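Local coordinates for cytoplasmic export protein 1 (Saccharomyces cerevisiae, PDB 3VWA) that takes part in nuclear tRNA export, probably collecting tRNA from export receptors at the nuclear pore complex and delivering aminoacylated tRNA to the translation machinery, at residues L116-T130 against W144-L158. Residues are numbered along the deposited sequence; the frame is centred on the assembly and turned at random.
Sequences LLATLGFLKNFVLGT and WVLFGLELCSSKEGL
Leu146 pushes its isobutyl end into a hollow on helix 116-122 walled by Leu116 CD2, Thr119 CG2 and Leu120 CD2. Its CD1 sits 4.1 Å from Leu120 CD2, and the Leu116 and Leu120 side chains each cross it at about a right angle. Leu116 also fills the step beside Trp144: CD2 lies 3.8 Å from Trp144 CB, while CG and CD1 meet the indole at its edge near CE3. A water joins Thr119 OG1 to Trp144 O, and Thr119 OG1 is bonded as well to Gln115 O of its own helix.

Beyond the type I beta turn from Leu123 to Phe126, Val127 and Ser153 form an antiparallel hydrogen-bonded pair; Val127 N reaches Ser153 O at 2.7 Å with an almost straight N-H...O angle of 167°. Lys155 lays its aliphatic chain across Val127, CG against CG2 at 3.7 Å. At the neighbouring non-hydrogen-bonded pair, Phe126 with Ser154, the Phe126 ring turns its edge to the Ser153-Ser154 peptide, with Cys152 SG oblique to it.

Leu128 CD2 packs against Gly148 O and Leu149 CD1. Thr130 fits into the bend of 148-151: with chi1 at 64°, OG1 lies between backbone N and carbonyl carbon and donates to Gly148 O over 2.7 Å, leaving CG2 against Leu151 CB, 3.8 Å away. A water donates to both Thr130 OG1 and Phe147 O. A valine in its place would probably leave Gly148 O without this donor and that water without one of its acceptors. Asp187 takes the backbone N-H groups of Leu128 and Gly129. These contacts join helix 106-122, the segment that follows it and the loop after strand 144-146 as in the C-terminal lobe of a protein kinase fold, consistent with the kinase-like domain of this protein.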
loop_
_atom_site.group_PDB
_atom_site.type_symbol
_atom_site.label_atom_id
_atom_site.label_comp_id
_atom_site.label_asym_id
_atom_site.label_seq_id
_atom_site.Cartn_x
_atom_site.Cartn_y
_atom_site.Cartn_z
ATOM N N LEU A 116 9.628 22.166 1.966
ATOM C CA LEU A 116 10.961 22.662 2.291
ATOM C C LEU A 116 10.911 24.180 2.510
ATOM O O LEU A 116 11.611 24.703 3.373
ATOM C CB LEU A 116 11.949 22.329 1.159
ATOM C CG LEU A 116 12.278 20.875 0.892
ATOM C CD1 LEU A 116 13.370 20.847 -0.156
ATOM C CD2 LEU A 116 12.797 20.147 2.138
ATOM N N LEU A 117 10.065 24.866 1.741
ATOM C CA LEU A 117 9.867 26.295 1.891
ATOM C C LEU A 117 9.190 26.673 3.214
ATOM O O LEU A 117 9.552 27.662 3.828
ATOM C CB LEU A 117 9.109 26.853 0.665
ATOM C CG LEU A 117 9.959 26.830 -0.638
ATOM C CD1 LEU A 117 9.102 27.014 -1.892
ATOM C CD2 LEU A 117 11.023 27.933 -0.659
ATOM N N ALA A 118 8.194 25.934 3.674
ATOM C CA ALA A 118 7.593 26.308 4.965
ATOM C C ALA A 118 8.666 26.193 6.075
ATOM O O ALA A 118 8.709 27.031 6.989
ATOM C CB ALA A 118 6.407 25.404 5.290
ATOM N N THR A 119 9.535 25.176 5.968
ATOM C CA THR A 119 10.582 24.986 6.947
ATOM C C THR A 119 11.629 26.105 6.938
ATOM O O THR A 119 11.991 26.610 8.000
ATOM C CB THR A 119 11.267 23.678 6.728
ATOM O OG1 THR A 119 10.251 22.675 6.715
ATOM C CG2 THR A 119 12.312 23.446 7.857
ATOM N N LEU A 120 12.072 26.488 5.747
ATOM C CA LEU A 120 12.991 27.624 5.578
ATOM C C LEU A 120 12.351 28.962 5.988
ATOM O O LEU A 120 13.056 29.933 6.316
ATOM C CB LEU A 120 13.499 27.671 4.115
ATOM C CG LEU A 120 14.339 26.436 3.719
ATOM C CD1 LEU A 120 14.489 26.251 2.208
ATOM C CD2 LEU A 120 15.709 26.404 4.400
ATOM N N GLY A 121 11.024 29.007 6.003
ATOM C CA GLY A 121 10.301 30.155 6.588
ATOM C C GLY A 121 10.409 30.220 8.120
ATOM O O GLY A 121 10.536 31.299 8.694
ATOM N N PHE A 122 10.363 29.066 8.782
ATOM C CA PHE A 122 10.555 29.010 10.238
ATOM C C PHE A 122 12.014 29.302 10.591
ATOM O O PHE A 122 12.321 29.798 11.672
ATOM C CB PHE A 122 10.123 27.667 10.789
ATOM C CG PHE A 122 8.637 27.423 10.700
ATOM C CD1 PHE A 122 7.724 28.353 11.205
ATOM C CD2 PHE A 122 8.144 26.259 10.142
ATOM C CE1 PHE A 122 6.344 28.127 11.130
ATOM C CE2 PHE A 122 6.782 26.025 10.070
ATOM C CZ PHE A 122 5.872 26.962 10.563
ATOM N N LEU A 123 12.907 29.045 9.643
ATOM C CA LEU A 123 14.322 29.214 9.882
ATOM C C LEU A 123 14.852 30.594 9.568
ATOM O O LEU A 123 16.066 30.822 9.658
ATOM C CB LEU A 123 15.084 28.203 9.032
ATOM C CG LEU A 123 15.254 26.783 9.556
ATOM C CD1 LEU A 123 16.040 25.994 8.515
ATOM C CD2 LEU A 123 16.013 26.777 10.879
ATOM N N LYS A 124 13.978 31.521 9.191
ATOM C CA LYS A 124 14.435 32.764 8.533
ATOM C C LYS A 124 15.378 33.657 9.355
ATOM O O LYS A 124 16.210 34.360 8.775
ATOM C CB LYS A 124 13.253 33.586 7.995
ATOM C CG LYS A 124 12.381 34.200 9.060
ATOM C CD LYS A 124 11.339 35.073 8.377
ATOM C CE LYS A 124 10.081 35.217 9.221
ATOM N NZ LYS A 124 9.056 35.926 8.391
ATOM N N ASN A 125 15.229 33.620 10.683
ATOM C CA ASN A 125 16.151 34.252 11.639
ATOM C C ASN A 125 17.504 33.545 11.731
ATOM O O ASN A 125 18.443 34.088 12.343
ATOM C CB ASN A 125 15.543 34.258 13.060
ATOM C CG ASN A 125 14.270 35.086 13.160
ATOM O OD1 ASN A 125 14.070 36.031 12.410
ATOM N ND2 ASN A 125 13.398 34.711 14.080
ATOM N N PHE A 126 17.608 32.338 11.171
ATOM C CA PHE A 126 18.864 31.575 11.248
ATOM C C PHE A 126 19.514 31.524 9.874
ATOM O O PHE A 126 18.869 31.836 8.872
ATOM C CB PHE A 126 18.637 30.147 11.763
ATOM C CG PHE A 126 18.147 30.064 13.197
ATOM C CD1 PHE A 126 19.040 30.101 14.257
ATOM C CD2 PHE A 126 16.799 29.899 13.489
ATOM C CE1 PHE A 126 18.611 29.995 15.570
ATOM C CE2 PHE A 126 16.357 29.789 14.813
ATOM C CZ PHE A 126 17.269 29.836 15.854
ATOM N N VAL A 127 20.811 31.204 9.838
ATOM C CA VAL A 127 21.475 30.800 8.599
ATOM C C VAL A 127 21.602 29.299 8.678
ATOM O O VAL A 127 21.888 28.751 9.763
ATOM C CB VAL A 127 22.910 31.347 8.456
ATOM C CG1 VAL A 127 23.417 31.158 7.012
ATOM C CG2 VAL A 127 22.968 32.804 8.844
ATOM N N LEU A 128 21.401 28.634 7.545
ATOM C CA LEU A 128 21.459 27.173 7.526
ATOM C C LEU A 128 22.781 26.811 6.935
ATOM O O LEU A 128 23.568 26.134 7.576
ATOM C CB LEU A 128 20.301 26.552 6.729
ATOM C CG LEU A 128 19.782 25.131 7.065
ATOM C CD1 LEU A 128 19.157 24.425 5.872
ATOM C CD2 LEU A 128 20.784 24.205 7.781
ATOM N N GLY A 129 23.003 27.251 5.696
ATOM C CA GLY A 129 24.302 27.228 5.078
ATOM C C GLY A 129 24.718 25.950 4.409
ATOM O O GLY A 129 25.674 25.943 3.599
ATOM N N THR A 130 23.994 24.872 4.712
ATOM C CA THR A 130 24.370 23.515 4.307
ATOM C C THR A 130 23.391 22.875 3.279
ATOM O O THR A 130 23.473 21.667 3.026
ATOM C CB THR A 130 24.372 22.598 5.542
ATOM O OG1 THR A 130 23.015 22.529 6.034
ATOM C CG2 THR A 130 25.416 23.108 6.691
ATOM N N TRP A 144 8.690 16.154 3.347
ATOM C CA TRP A 144 10.125 16.389 3.147
ATOM C C TRP A 144 10.602 17.151 4.317
ATOM O O TRP A 144 10.073 18.224 4.575
ATOM C CB TRP A 144 10.364 17.205 1.858
ATOM C CG TRP A 144 10.057 16.404 0.610
ATOM C CD1 TRP A 144 9.362 15.195 0.529
ATOM C CD2 TRP A 144 10.415 16.739 -0.764
ATOM N NE1 TRP A 144 9.298 14.760 -0.746
ATOM C CE2 TRP A 144 9.912 15.642 -1.589
ATOM C CE3 TRP A 144 11.098 17.809 -1.380
ATOM C CZ2 TRP A 144 10.060 15.634 -2.995
ATOM C CZ3 TRP A 144 11.233 17.808 -2.800
ATOM C CH2 TRP A 144 10.726 16.733 -3.577
ATOM N N VAL A 145 11.612 16.595 4.998
ATOM C CA VAL A 145 12.284 17.174 6.174
ATOM C C VAL A 145 13.834 17.427 5.996
ATOM O O VAL A 145 14.480 16.822 5.132
ATOM C CB VAL A 145 11.945 16.370 7.468
ATOM C CG1 VAL A 145 10.462 16.548 7.848
ATOM C CG2 VAL A 145 12.281 14.869 7.328
ATOM N N LEU A 146 14.414 18.300 6.830
ATOM C CA LEU A 146 15.774 18.782 6.624
ATOM C C LEU A 146 16.723 18.347 7.720
ATOM O O LEU A 146 16.387 18.310 8.903
ATOM C CB LEU A 146 15.817 20.313 6.511
ATOM C CG LEU A 146 15.384 20.874 5.147
ATOM C CD1 LEU A 146 15.246 22.405 5.164
ATOM C CD2 LEU A 146 16.325 20.394 4.028
ATOM N N PHE A 147 17.904 17.977 7.281
ATOM C CA PHE A 147 18.940 17.609 8.180
ATOM C C PHE A 147 20.191 18.450 7.923
ATOM O O PHE A 147 20.379 18.993 6.829
ATOM C CB PHE A 147 19.271 16.145 8.009
ATOM C CG PHE A 147 20.436 15.712 8.816
ATOM C CD1 PHE A 147 20.296 15.497 10.200
ATOM C CD2 PHE A 147 21.705 15.561 8.215
ATOM C CE1 PHE A 147 21.386 15.096 10.975
ATOM C CE2 PHE A 147 22.798 15.165 8.988
ATOM C CZ PHE A 147 22.634 14.944 10.370
ATOM N N GLY A 148 21.062 18.537 8.926
ATOM C CA GLY A 148 22.383 19.126 8.696
ATOM C C GLY A 148 22.539 20.528 9.220
ATOM O O GLY A 148 22.496 21.532 8.480
ATOM N N LEU A 149 22.857 20.576 10.497
ATOM C CA LEU A 149 22.795 21.786 11.268
ATOM C C LEU A 149 24.244 22.222 11.631
ATOM O O LEU A 149 24.465 23.105 12.477
ATOM C CB LEU A 149 21.943 21.427 12.484
ATOM C CG LEU A 149 20.511 21.974 12.658
ATOM C CD1 LEU A 149 19.816 22.523 11.396
ATOM C CD2 LEU A 149 19.643 20.977 13.421
ATOM N N GLU A 150 25.225 21.629 10.943
ATOM C CA GLU A 150 26.667 21.906 11.196
ATOM C C GLU A 150 27.056 23.385 11.236
ATOM O O GLU A 150 27.859 23.812 12.079
ATOM C CB GLU A 150 27.566 21.201 10.176
ATOM C CG GLU A 150 27.454 19.686 10.197
ATOM C CD GLU A 150 26.270 19.144 9.419
ATOM O OE1 GLU A 150 25.528 19.927 8.804
ATOM O OE2 GLU A 150 26.088 17.909 9.400
ATOM N N LEU A 151 26.491 24.161 10.318
ATOM C CA LEU A 151 26.856 25.565 10.168
ATOM C C LEU A 151 25.802 26.488 10.787
ATOM O O LEU A 151 25.960 27.689 10.821
ATOM C CB LEU A 151 27.012 25.875 8.669
ATOM C CG LEU A 151 28.247 25.299 7.961
ATOM C CD1 LEU A 151 28.298 25.865 6.546
ATOM C CD2 LEU A 151 29.520 25.679 8.695
ATOM N N CYS A 152 24.711 25.910 11.257
ATOM C CA CYS A 152 23.553 26.685 11.638
ATOM C C CYS A 152 23.828 27.622 12.814
ATOM O O CYS A 152 24.330 27.208 13.880
ATOM C CB CYS A 152 22.420 25.740 12.013
ATOM S SG CYS A 152 20.919 26.620 12.460
ATOM N N SER A 153 23.475 28.875 12.615
ATOM C CA SER A 153 23.555 29.911 13.662
ATOM C C SER A 153 22.491 31.021 13.441
ATOM O O SER A 153 21.929 31.186 12.337
ATOM C CB SER A 153 24.974 30.522 13.735
ATOM O OG SER A 153 25.732 30.266 12.544
ATOM N N SER A 154 22.222 31.757 14.510
ATOM C CA SER A 154 21.311 32.883 14.501
ATOM C C SER A 154 21.901 34.066 13.742
ATOM O O SER A 154 23.112 34.285 13.732
ATOM C CB SER A 154 20.998 33.290 15.942
ATOM O OG SER A 154 20.001 34.309 15.977
ATOM N N LYS A 155 21.059 34.834 13.077
ATOM C CA LYS A 155 21.596 35.952 12.330
ATOM C C LYS A 155 21.931 37.116 13.267
ATOM O O LYS A 155 22.823 37.920 12.969
ATOM C CB LYS A 155 20.645 36.334 11.198
ATOM C CG LYS A 155 20.571 35.251 10.119
ATOM C CD LYS A 155 19.393 35.444 9.197
ATOM C CE LYS A 155 19.851 35.479 7.752
ATOM N NZ LYS A 155 19.282 36.701 7.103
ATOM N N GLU A 156 21.269 37.164 14.425
ATOM C CA GLU A 156 21.446 38.293 15.350
ATOM C C GLU A 156 22.816 38.266 16.003
ATOM O O GLU A 156 23.187 37.293 16.681
ATOM C CB GLU A 156 20.325 38.372 16.398
ATOM C CG GLU A 156 20.169 37.123 17.253
ATOM C CD GLU A 156 18.784 36.986 17.864
ATOM O OE1 GLU A 156 17.789 36.942 17.103
ATOM O OE2 GLU A 156 18.701 36.895 19.109
ATOM N N GLY A 157 23.570 39.337 15.761
ATOM C CA GLY A 157 24.897 39.496 16.315
ATOM C C GLY A 157 25.823 38.483 15.700
ATOM O O GLY A 157 26.461 37.697 16.411
ATOM N N LEU A 158 25.885 38.480 14.378
ATOM C CA LEU A 158 26.602 37.433 13.692
ATOM C C LEU A 158 27.621 38.032 12.775
ATOM O O LEU A 158 27.313 38.870 11.922
ATOM C CB LEU A 158 25.625 36.505 12.952
ATOM C CG LEU A 158 25.945 35.197 12.225
ATOM C CD1 LEU A 158 25.930 35.384 10.715
ATOM C CD2 LEU A 158 27.206 34.487 12.679
HETATM O O HOH W 1 11.436 20.491 5.518
HETATM O O HOH W 2 18.594 36.206 14.573
HETATM O O HOH W 3 23.957 24.192 9.164
HETATM O O HOH W 4 21.022 21.278 5.175
#